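PDB 3VR0: putative uncharacterized protein from Pyrococcus furiosus, which acts as an activator of the archaeal proteasome and is a homologue of the proteasome assembly chaperones of the PAC2 family. Local coordinates for residues H52-E56 against L57-K61; G187-V190 against G191-L195; K225-L228 against S229-K233. One frame throughout, in Å; residues are numbered along the deposited sequence.

Interaction 1 of 3, residues H52-E56 against L57-K61; sequences HLIQE and LKAKK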
loop_
_atom_site.group_PDB
_atom_site.type_symbol
_atom_site.label_atom_id
_atom_site.label_comp_id
_atom_site.label_asym_id
_atom_site.label_seq_id
_atom_site.Cartn_x
_atom_site.Cartn_y
_atom_site.Cartn_z
ATOM N N HIS C 52 -14.567 -0.295 30.783
ATOM C CA HIS C 52 -15.022 -0.102 32.135
ATOM C C HIS C 52 -16.356 0.618 32.107
ATOM O O HIS C 52 -17.251 0.303 32.885
ATOM C CB HIS C 52 -14.026 0.694 32.976
ATOM C CG HIS C 52 -14.396 0.731 34.420
ATOM N ND1 HIS C 52 -14.587 -0.417 35.162
ATOM C CD2 HIS C 52 -14.654 1.764 35.251
ATOM C CE1 HIS C 52 -14.933 -0.091 36.395
ATOM N NE2 HIS C 52 -14.966 1.227 36.480
ATOM N N LEU C 53 -16.487 1.582 31.199
ATOM C CA LEU C 53 -17.739 2.298 31.065
ATOM C C LEU C 53 -18.849 1.363 30.562
ATOM O O LEU C 53 -19.945 1.369 31.106
ATOM C CB LEU C 53 -17.594 3.551 30.216
ATOM C CG LEU C 53 -18.798 4.473 30.050
ATOM C CD1 LEU C 53 -19.212 5.180 31.384
ATOM C CD2 LEU C 53 -18.434 5.497 28.975
ATOM N N ILE C 54 -18.558 0.537 29.566
ATOM C CA ILE C 54 -19.513 -0.470 29.115
ATOM C C ILE C 54 -20.041 -1.264 30.316
ATOM O O ILE C 54 -21.264 -1.391 30.495
ATOM C CB ILE C 54 -18.909 -1.497 28.100
ATOM C CG1 ILE C 54 -18.309 -0.831 26.838
ATOM C CG2 ILE C 54 -19.885 -2.609 27.773
ATOM C CD1 ILE C 54 -19.150 -0.010 26.177
ATOM N N GLN C 55 -19.104 -1.833 31.080
ATOM C CA GLN C 55 -19.426 -2.726 32.215
ATOM C C GLN C 55 -20.245 -2.080 33.299
ATOM O O GLN C 55 -21.226 -2.643 33.708
ATOM C CB GLN C 55 -18.180 -3.344 32.851
ATOM C CG GLN C 55 -17.473 -4.318 31.961
ATOM C CD GLN C 55 -18.406 -5.435 31.491
ATOM O OE1 GLN C 55 -18.629 -5.604 30.276
ATOM N NE2 GLN C 55 -18.973 -6.201 32.454
ATOM N N GLU C 56 -19.847 -0.897 33.743
ATOM C CA GLU C 56 -20.540 -0.238 34.850
ATOM C C GLU C 56 -21.930 0.264 34.465
ATOM O O GLU C 56 -22.813 0.353 35.310
ATOM C CB GLU C 56 -19.695 0.898 35.413
ATOM C CG GLU C 56 -18.358 0.393 35.995
ATOM C CD GLU C 56 -18.579 -0.692 37.071
ATOM O OE1 GLU C 56 -19.425 -0.452 37.947
ATOM O OE2 GLU C 56 -17.932 -1.770 37.022
ATOM N N LEU C 57 -22.122 0.598 33.192
ATOM C CA LEU C 57 -23.390 1.121 32.762
ATOM C C LEU C 57 -24.279 -0.022 32.287
ATOM O O LEU C 57 -25.448 0.187 31.983
ATOM C CB LEU C 57 -23.175 2.122 31.634
ATOM C CG LEU C 57 -22.602 3.495 31.968
ATOM C CD1 LEU C 57 -22.618 4.293 30.721
ATOM C CD2 LEU C 57 -23.361 4.242 33.075
ATOM N N LYS C 58 -23.716 -1.220 32.178
ATOM C CA LYS C 58 -24.445 -2.351 31.589
ATOM C C LYS C 58 -24.943 -2.002 30.172
ATOM O O LYS C 58 -26.031 -2.425 29.745
ATOM C CB LYS C 58 -25.596 -2.799 32.512
ATOM C CG LYS C 58 -25.115 -3.521 33.823
ATOM C CD LYS C 58 -26.307 -4.162 34.581
ATOM C CE LYS C 58 -26.192 -3.975 36.122
ATOM N NZ LYS C 58 -27.144 -2.894 36.592
ATOM N N ALA C 59 -24.104 -1.250 29.439
ATOM C CA ALA C 59 -24.388 -0.871 28.090
ATOM C C ALA C 59 -24.601 -2.134 27.264
ATOM O O ALA C 59 -23.994 -3.168 27.517
ATOM C CB ALA C 59 -23.212 0.009 27.504
ATOM N N LYS C 60 -25.465 -2.051 26.261
ATOM C CA LYS C 60 -25.798 -3.251 25.502
ATOM C C LYS C 60 -25.174 -3.260 24.131
ATOM O O LYS C 60 -25.277 -2.274 23.398
ATOM C CB LYS C 60 -27.337 -3.313 25.313
ATOM C CG LYS C 60 -27.809 -4.682 24.879
ATOM C CD LYS C 60 -28.791 -4.592 23.724
ATOM C CE LYS C 60 -29.751 -5.792 23.718
ATOM N NZ LYS C 60 -29.263 -6.921 22.848
ATOM N N LYS C 61 -24.589 -4.378 23.735
ATOM C CA LYS C 61 -24.029 -4.430 22.390
ATOM C C LYS C 61 -25.117 -4.455 21.310
ATOM O O LYS C 61 -25.988 -5.318 21.376
ATOM C CB LYS C 61 -23.202 -5.669 22.174
ATOM C CG LYS C 61 -22.725 -5.715 20.722
ATOM C CD LYS C 61 -21.494 -6.583 20.507
ATOM C CE LYS C 61 -21.829 -8.039 20.560
ATOM N NZ LYS C 61 -20.567 -8.822 20.352
#
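Ile54 O receives the N-H of Ala59 at 3.0 Å from Ala59 N, in the carbonyl plane, and this i+5 to i (6→1) bond closes the end of helix 45-57. A second, longer bond, the i+3 to i (5→2) one, turns back beside it: Lys58 N lies 3.3 Å from Gln55 O, well above the plane of that carbonyl and not on a lone pair. The pair of bonds, with the positive phi of Lys58 (56°), makes a Schellman motif, and beyond it the chain straightens into strand 60-66. One step earlier the helix is still regular, Leu57 N donating to Leu53 O at 3.1 Å.

The apolar side of the turn is built by Leu53 and Leu57, one helical turn apart, whose side chains cross at a slant with their CD1 methyls 3.6 Å apart. With CG trans to the main-chain nitrogen (chi1 -176°), the Leu53 branch leans along the helix toward Leu57. Ala59 points its methyl back at the helix, its CB 4.2 Å from Ile54 CG2. Within the helix, Glu56 CG sits 3.4 Å above the His52 ring plane, offset toward its rim; His52 NE2 itself bonds to Asp240 O. Leu57 packs on Trp92 and Leu102, and Ile54 on Tyr90 and Ile104, setting the cap against the main sheet.

The chemistry thus ties off the helix in two ways: backbone N-H groups bend back onto carbonyls of its last turn, while leucine, isoleucine and alanine methyls pack where the chain turns toward the strand.

Interaction 2 of 3, residues G187-V190 against G191-L195; sequences GAIV and GAAGL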
loop_
_atom_site.group_PDB
_atom_site.type_symbol
_atom_site.label_atom_id
_atom_site.label_comp_id
_atom_site.label_asym_id
_atom_site.label_seq_id
_atom_site.Cartn_x
_atom_site.Cartn_y
_atom_site.Cartn_z
ATOM N N GLY C 187 1.051 19.800 17.077
ATOM C CA GLY C 187 1.063 18.417 17.614
ATOM C C GLY C 187 -0.047 17.562 16.946
ATOM O O GLY C 187 -0.898 18.095 16.227
ATOM N N ALA C 188 -0.029 16.241 17.151
ATOM C CA ALA C 188 -0.905 15.374 16.358
ATOM C C ALA C 188 -1.697 14.407 17.203
ATOM O O ALA C 188 -1.186 13.923 18.218
ATOM C CB ALA C 188 -0.101 14.587 15.297
ATOM N N ILE C 189 -2.933 14.113 16.774
ATOM C CA ILE C 189 -3.657 12.979 17.376
ATOM C C ILE C 189 -3.893 11.949 16.300
ATOM O O ILE C 189 -4.587 12.224 15.319
ATOM C CB ILE C 189 -5.025 13.379 18.028
ATOM C CG1 ILE C 189 -4.845 14.591 18.952
ATOM C CG2 ILE C 189 -5.672 12.111 18.774
ATOM C CD1 ILE C 189 -6.189 15.110 19.618
ATOM N N VAL C 190 -3.328 10.777 16.477
ATOM C CA VAL C 190 -3.224 9.787 15.406
ATOM C C VAL C 190 -4.342 8.739 15.514
ATOM O O VAL C 190 -4.576 8.225 16.607
ATOM C CB VAL C 190 -1.827 9.072 15.476
ATOM C CG1 VAL C 190 -1.760 7.850 14.536
ATOM C CG2 VAL C 190 -0.648 10.092 15.174
ATOM N N GLY C 191 -4.984 8.390 14.395
ATOM C CA GLY C 191 -6.010 7.334 14.389
ATOM C C GLY C 191 -7.404 7.828 14.801
ATOM O O GLY C 191 -7.667 8.993 14.736
ATOM N N ALA C 192 -8.274 6.924 15.241
ATOM C CA ALA C 192 -9.692 7.239 15.477
ATOM C C ALA C 192 -9.918 8.316 16.524
ATOM O O ALA C 192 -10.764 9.196 16.331
ATOM C CB ALA C 192 -10.476 5.983 15.798
ATOM N N ALA C 193 -9.110 8.337 17.578
ATOM C CA ALA C 193 -9.243 9.449 18.553
ATOM C C ALA C 193 -9.156 10.816 17.910
ATOM O O ALA C 193 -9.738 11.828 18.403
ATOM C CB ALA C 193 -8.240 9.317 19.670
ATOM N N GLY C 194 -8.443 10.881 16.791
ATOM C CA GLY C 194 -8.356 12.118 16.039
ATOM C C GLY C 194 -9.301 12.183 14.867
ATOM O O GLY C 194 -10.005 13.169 14.716
ATOM N N LEU C 195 -9.287 11.173 13.984
ATOM C CA LEU C 195 -10.083 11.257 12.738
ATOM C C LEU C 195 -11.593 11.397 12.980
ATOM O O LEU C 195 -12.270 12.126 12.233
ATOM C CB LEU C 195 -9.869 10.016 11.862
ATOM C CG LEU C 195 -8.500 9.840 11.189
ATOM C CD1 LEU C 195 -8.606 8.841 10.078
ATOM C CD2 LEU C 195 -7.963 11.230 10.692
HETATM O O HOH W 1 -6.582 6.843 17.876
#
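Ile189 places its CG2 branch anti to the backbone N, with CG1 anti to the carbonyl carbon (chi1 -49°), and this turns CG2 onto the first turn of helix 192-202. The methyl rests 3.6 Å from Gly194 N and 3.9 Å from the CB of Ala193, so that one branch of the isoleucine covers the backbone between these two residues. In Val190, CG1 takes the place anti to N (chi1 170°) and lies beside the amide of Gly191.

Gly191 is the N-cap residue and has a positive phi of 84°, a conformation that favours glycine; a beta carbon here would also collide with Val190 O. Its carbonyl oxygen accepts two N-H groups, from Leu195 N at 2.8 Å and Gly194 N at 2.9 Å, which fixes the first turn. Gly194 too is confined, because a beta carbon on it would run into Ile189 O.

A water bridges the bend: it donates to Val190 O at 2.7 Å and accepts from Ala193 N at 3.0 Å, giving an early helix N-H a partner. The preceding amide, Ala192 N, bonds to Gln110 OE1, and Ala193 O to Thr140 OG1. A gold ion is bound about 4 Å from the side chain of Ala192.

Strand 188-190 forms an antiparallel ladder with a strand of the second subunit, where Ile189 meets Val74 of that chain. The whole is a strand-to-helix junction with a glycine N-cap, carrying the chain from an intersubunit antiparallel ladder into the buried first turn of helix 192-202.

Interaction 3 of 3, residues K225-L228 against S229-K233; sequences KAVL and SAVTK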
loop_
_atom_site.group_PDB
_atom_site.type_symbol
_atom_site.label_atom_id
_atom_site.label_comp_id
_atom_site.label_asym_id
_atom_site.label_seq_id
_atom_site.Cartn_x
_atom_site.Cartn_y
_atom_site.Cartn_z
ATOM N N LYS C 225 -8.450 5.442 34.348
ATOM C CA LYS C 225 -9.259 6.020 35.424
ATOM C C LYS C 225 -9.387 7.533 35.284
ATOM O O LYS C 225 -10.500 8.095 35.322
ATOM C CB LYS C 225 -8.708 5.622 36.815
ATOM C CG LYS C 225 -9.508 6.279 37.964
ATOM C CD LYS C 225 -9.289 5.589 39.297
ATOM C CE LYS C 225 -9.838 6.445 40.422
ATOM N NZ LYS C 225 -9.141 6.089 41.701
ATOM N N ALA C 226 -8.254 8.197 35.076
ATOM C CA ALA C 226 -8.266 9.646 35.001
ATOM C C ALA C 226 -9.058 10.161 33.811
ATOM O O ALA C 226 -9.801 11.145 33.916
ATOM C CB ALA C 226 -6.860 10.169 34.950
ATOM N N VAL C 227 -8.880 9.519 32.656
ATOM C CA VAL C 227 -9.614 9.945 31.448
ATOM C C VAL C 227 -11.120 9.734 31.672
ATOM O O VAL C 227 -11.933 10.595 31.366
ATOM C CB VAL C 227 -9.120 9.153 30.195
ATOM C CG1 VAL C 227 -10.076 9.335 29.021
ATOM C CG2 VAL C 227 -7.677 9.609 29.808
ATOM N N LEU C 228 -11.461 8.582 32.214
ATOM C CA LEU C 228 -12.853 8.194 32.399
ATOM C C LEU C 228 -13.559 9.021 33.494
ATOM O O LEU C 228 -14.790 9.214 33.420
ATOM C CB LEU C 228 -12.956 6.708 32.730
ATOM C CG LEU C 228 -14.421 6.277 32.748
ATOM C CD1 LEU C 228 -15.086 6.571 31.358
ATOM C CD2 LEU C 228 -14.507 4.846 33.130
ATOM N N SER C 229 -12.784 9.492 34.497
ATOM C CA SER C 229 -13.277 10.475 35.479
ATOM C C SER C 229 -13.616 11.797 34.802
ATOM O O SER C 229 -14.630 12.465 35.117
ATOM C CB SER C 229 -12.233 10.710 36.600
ATOM O OG SER C 229 -11.942 9.483 37.255
ATOM N N ALA C 230 -12.770 12.200 33.855
ATOM C CA ALA C 230 -13.078 13.441 33.160
ATOM C C ALA C 230 -14.331 13.265 32.304
ATOM O O ALA C 230 -15.207 14.121 32.317
ATOM C CB ALA C 230 -11.902 13.929 32.325
ATOM N N VAL C 231 -14.405 12.162 31.551
ATOM C CA VAL C 231 -15.552 11.902 30.678
ATOM C C VAL C 231 -16.867 11.719 31.502
ATOM O O VAL C 231 -17.817 12.420 31.256
ATOM C CB VAL C 231 -15.325 10.654 29.829
ATOM C CG1 VAL C 231 -16.653 10.258 29.092
ATOM C CG2 VAL C 231 -14.145 10.843 28.885
ATOM N N THR C 232 -16.900 10.800 32.467
ATOM C CA THR C 232 -18.100 10.660 33.315
ATOM C C THR C 232 -18.485 11.981 33.987
ATOM O O THR C 232 -19.661 12.376 34.029
ATOM C CB THR C 232 -17.988 9.562 34.339
ATOM O OG1 THR C 232 -16.830 9.779 35.160
ATOM C CG2 THR C 232 -17.936 8.182 33.651
ATOM N N LYS C 233 -17.487 12.751 34.393
ATOM C CA LYS C 233 -17.798 14.083 34.913
ATOM C C LYS C 233 -18.514 14.975 33.895
ATOM O O LYS C 233 -19.507 15.637 34.231
ATOM C CB LYS C 233 -16.532 14.733 35.500
ATOM C CG LYS C 233 -16.453 16.242 35.462
ATOM C CD LYS C 233 -17.573 16.932 36.235
ATOM C CE LYS C 233 -17.427 16.824 37.721
ATOM N NZ LYS C 233 -17.797 18.178 38.281
#
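Helix 221-235 carries this contact, an all-helical segment on which two hydroxyls turn back to carbonyls of the preceding turn. Lys225 O takes two donors: Ser229 N, 2.8 Å away and nearly along the C=O axis, and Ser229 OG, also at 2.8 Å but 44° above the carbonyl plane. Leu228 O also takes two donors, Thr232 N at 2.8 Å and, closer to the carbonyl plane, Thr232 OG1 at 2.7 Å. The threonine hydroxyl gets there by occupying the crowded position between backbone N and carbonyl carbon (chi1 56°), which turns its CG2 methyl toward Leu228 CD1, 4.0 Å off.

On the side facing the sheet Val227 and Val231 pack one turn apart, CG1 of the former to CG2 of the latter at 4.3 Å, over Met141. The Lys225 chain runs outward, extended, to a salt bridge with Asp245 of helix 242-256. A valine in place of Thr232 has no hydroxyl to give, and Leu228 O would probably be left with the main-chain N-H as its one donor within this segment.

Each doubly held carbonyl lets a buried or partly buried hydroxyl satisfy its hydrogen inside its own helix, so that polar side chains fit between apolar neighbours.

How the interactions relate
Along the chain the order is interaction 1, interaction 2, interaction 3, all within the PAC2 domain. Interactions 1 and 3 touch, their centres 15 Å apart: helices 45-57 and 221-235 lie side by side, with His52 CD2 3.7 Å from Leu228 CD2 and Leu53 packed on both Leu228 and Thr232. Residues far apart in sequence thereby build a largely apolar helix-helix seam beside the main sheet. Interaction 2 stands apart, its centre 25 Å from that of interaction 1, on the opposite side of the chain's centre, and 19 Å from that of interaction 3. It alone meets another subunit, which suggests that the helical pair consolidates the subunit's own fold, while the 187-195 junction lies at the subunit interface.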